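Local coordinates for UPF0311 protein RPA1785 (Rhodopseudomonas palustris, PDB 3C5O) that is of unknown function but folds as a closed antiparallel beta-barrel of the UPF0311 (DUF3237) family and packs with further copies of itself, at residues B[71-76]-B[85-90]. Sequence-based numbering, arbitrary orientation.
Sequences EAKYAF and YVENVG
With CG set between its backbone N and carbonyl carbon (chi1 54°), Tyr-74 lays its ring across Val-86, whose own CG1 stands anti to its backbone N (chi1 -173°) and runs out under the phenol end. The result is a CH-pi contact: Val-86 CB sits 3.9 Å from the ring centroid of Tyr-74, only 12° off the normal, while CG1 comes within 3.7 Å of Tyr-74 CZ. The other methyl, CG2, reaches Phe-76 CD2 at 3.7 Å, so one valine serves two aromatic rings. Replacing Tyr-74 with an alanine removes the ring over Val-86 CB and CG1, and is likely to open a gap beside Asn-88. The frame beneath is an antiparallel ladder, in which Ala-72/Asn-88 and Tyr-74/Val-86 are hydrogen-bonded pairs, each closed by two nearly straight bonds; the shortest, Asn-88 N to Ala-72 O and Val-86 N to Tyr-74 O, are both 2.7 Å. On the opposite face Lys-73 and Glu-87 extend side by side, their CG atoms 4.1 Å apart; Lys-73 NZ and Glu-87 OE2 stay 4.4 Å from each other, beyond a salt bridge. Tyr-85 shares this face, with Lys-73 CB at the edge of its ring, and gives Glu-87 OE2 a weak hydrogen bond from its hydroxyl. A second subunit packs here, its Phe-59 ring meeting Tyr-85. The two strands form the hairpin 68-78/83-93 of the barrel, flanked by strand 48-62 beyond the first and by strand 114-122 beyond the second, where Thr-117 OG1 hydrogen-bonds Asn-88 OD1 and Phe-121 packs on Val-86.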
loop_
_atom_site.group_PDB
_atom_site.type_symbol
_atom_site.label_atom_id
_atom_site.label_comp_id
_atom_site.label_asym_id
_atom_site.label_seq_id
_atom_site.Cartn_x
_atom_site.Cartn_y
_atom_site.Cartn_z
ATOM N N GLU B 71 -11.609 1.148 1.226
ATOM C CA GLU B 71 -10.544 0.211 0.886
ATOM C C GLU B 71 -11.100 -1.165 1.149
ATOM O O GLU B 71 -10.960 -1.691 2.231
ATOM C CB GLU B 71 -9.311 0.514 1.730
ATOM C CG GLU B 71 -8.102 -0.325 1.465
ATOM C CD GLU B 71 -6.844 0.403 1.906
ATOM O OE1 GLU B 71 -6.634 0.611 3.150
ATOM O OE2 GLU B 71 -6.096 0.814 0.989
ATOM N N ALA B 72 -11.806 -1.710 0.168
ATOM C CA ALA B 72 -12.476 -2.991 0.328
ATOM C C ALA B 72 -11.686 -4.106 -0.372
ATOM O O ALA B 72 -11.205 -3.919 -1.478
ATOM C CB ALA B 72 -13.890 -2.907 -0.243
ATOM N N LYS B 73 -11.567 -5.258 0.294
ATOM C CA LYS B 73 -10.892 -6.411 -0.252
ATOM C C LYS B 73 -11.806 -7.601 -0.085
ATOM O O LYS B 73 -12.237 -7.919 1.006
ATOM C CB LYS B 73 -9.563 -6.634 0.451
ATOM C CG LYS B 73 -8.582 -5.506 0.217
ATOM C CD LYS B 73 -7.261 -5.702 0.923
ATOM C CE LYS B 73 -6.441 -4.408 0.756
ATOM N NZ LYS B 73 -4.987 -4.610 0.993
ATOM N N TYR B 74 -12.144 -8.212 -1.214
ATOM C CA TYR B 74 -12.999 -9.375 -1.270
ATOM C C TYR B 74 -12.769 -10.110 -2.584
ATOM O O TYR B 74 -11.826 -9.799 -3.321
ATOM C CB TYR B 74 -14.464 -8.952 -1.134
ATOM C CG TYR B 74 -14.931 -7.890 -2.113
ATOM C CD1 TYR B 74 -15.737 -8.213 -3.206
ATOM C CD2 TYR B 74 -14.587 -6.545 -1.930
ATOM C CE1 TYR B 74 -16.193 -7.219 -4.098
ATOM C CE2 TYR B 74 -15.035 -5.552 -2.807
ATOM C CZ TYR B 74 -15.840 -5.898 -3.884
ATOM O OH TYR B 74 -16.289 -4.899 -4.732
ATOM N N ALA B 75 -13.636 -11.071 -2.891
ATOM C CA ALA B 75 -13.460 -11.873 -4.086
ATOM C C ALA B 75 -14.813 -12.240 -4.645
ATOM O O ALA B 75 -15.819 -12.260 -3.916
ATOM C CB ALA B 75 -12.658 -13.116 -3.778
ATOM N N PHE B 76 -14.855 -12.522 -5.943
ATOM C CA PHE B 76 -16.020 -13.190 -6.496
ATOM C C PHE B 76 -15.635 -14.382 -7.342
ATOM O O PHE B 76 -14.517 -14.467 -7.860
ATOM C CB PHE B 76 -16.966 -12.218 -7.229
ATOM C CG PHE B 76 -16.396 -11.577 -8.468
ATOM C CD1 PHE B 76 -16.479 -12.220 -9.721
ATOM C CD2 PHE B 76 -15.847 -10.295 -8.412
ATOM C CE1 PHE B 76 -15.981 -11.612 -10.884
ATOM C CE2 PHE B 76 -15.364 -9.659 -9.562
ATOM C CZ PHE B 76 -15.428 -10.319 -10.811
ATOM N N TYR B 85 -10.150 -11.838 -7.280
ATOM C CA TYR B 85 -9.861 -11.015 -6.105
ATOM C C TYR B 85 -10.065 -9.527 -6.435
ATOM O O TYR B 85 -9.581 -9.036 -7.458
ATOM C CB TYR B 85 -8.440 -11.339 -5.642
ATOM C CG TYR B 85 -7.802 -10.325 -4.713
ATOM C CD1 TYR B 85 -8.402 -9.970 -3.502
ATOM C CD2 TYR B 85 -6.575 -9.750 -5.037
ATOM C CE1 TYR B 85 -7.820 -9.014 -2.666
ATOM C CE2 TYR B 85 -5.987 -8.832 -4.212
ATOM C CZ TYR B 85 -6.601 -8.461 -3.034
ATOM O OH TYR B 85 -5.965 -7.537 -2.224
ATOM N N VAL B 86 -10.837 -8.839 -5.599
ATOM C CA VAL B 86 -11.165 -7.424 -5.785
ATOM C C VAL B 86 -10.545 -6.567 -4.690
ATOM O O VAL B 86 -10.688 -6.842 -3.511
ATOM C CB VAL B 86 -12.682 -7.137 -5.807
ATOM C CG1 VAL B 86 -12.957 -5.660 -6.192
ATOM C CG2 VAL B 86 -13.413 -8.086 -6.761
ATOM N N GLU B 87 -9.842 -5.540 -5.118
ATOM C CA GLU B 87 -9.372 -4.498 -4.242
ATOM C C GLU B 87 -10.097 -3.238 -4.717
ATOM O O GLU B 87 -9.806 -2.763 -5.800
ATOM C CB GLU B 87 -7.885 -4.347 -4.470
ATOM C CG GLU B 87 -7.046 -4.121 -3.276
ATOM C CD GLU B 87 -5.567 -4.253 -3.609
ATOM O OE1 GLU B 87 -4.998 -3.271 -4.155
ATOM O OE2 GLU B 87 -4.979 -5.331 -3.327
ATOM N N ASN B 88 -11.035 -2.706 -3.925
ATOM C CA ASN B 88 -11.849 -1.551 -4.344
ATOM C C ASN B 88 -11.571 -0.296 -3.476
ATOM O O ASN B 88 -11.952 -0.234 -2.296
ATOM C CB ASN B 88 -13.320 -1.953 -4.292
ATOM C CG ASN B 88 -14.242 -1.013 -5.063
ATOM O OD1 ASN B 88 -13.841 -0.321 -6.000
ATOM N ND2 ASN B 88 -15.517 -1.008 -4.657
ATOM N N VAL B 89 -10.877 0.682 -4.055
ATOM C CA VAL B 89 -10.403 1.827 -3.302
ATOM C C VAL B 89 -11.001 3.129 -3.855
ATOM O O VAL B 89 -11.004 3.360 -5.072
ATOM C CB VAL B 89 -8.848 1.909 -3.277
ATOM C CG1 VAL B 89 -8.388 3.037 -2.364
ATOM C CG2 VAL B 89 -8.223 0.596 -2.804
ATOM N N GLY B 90 -11.510 3.977 -2.962
ATOM C CA GLY B 90 -12.081 5.213 -3.396
ATOM C C GLY B 90 -12.518 6.145 -2.307
ATOM O O GLY B 90 -11.938 6.184 -1.214
#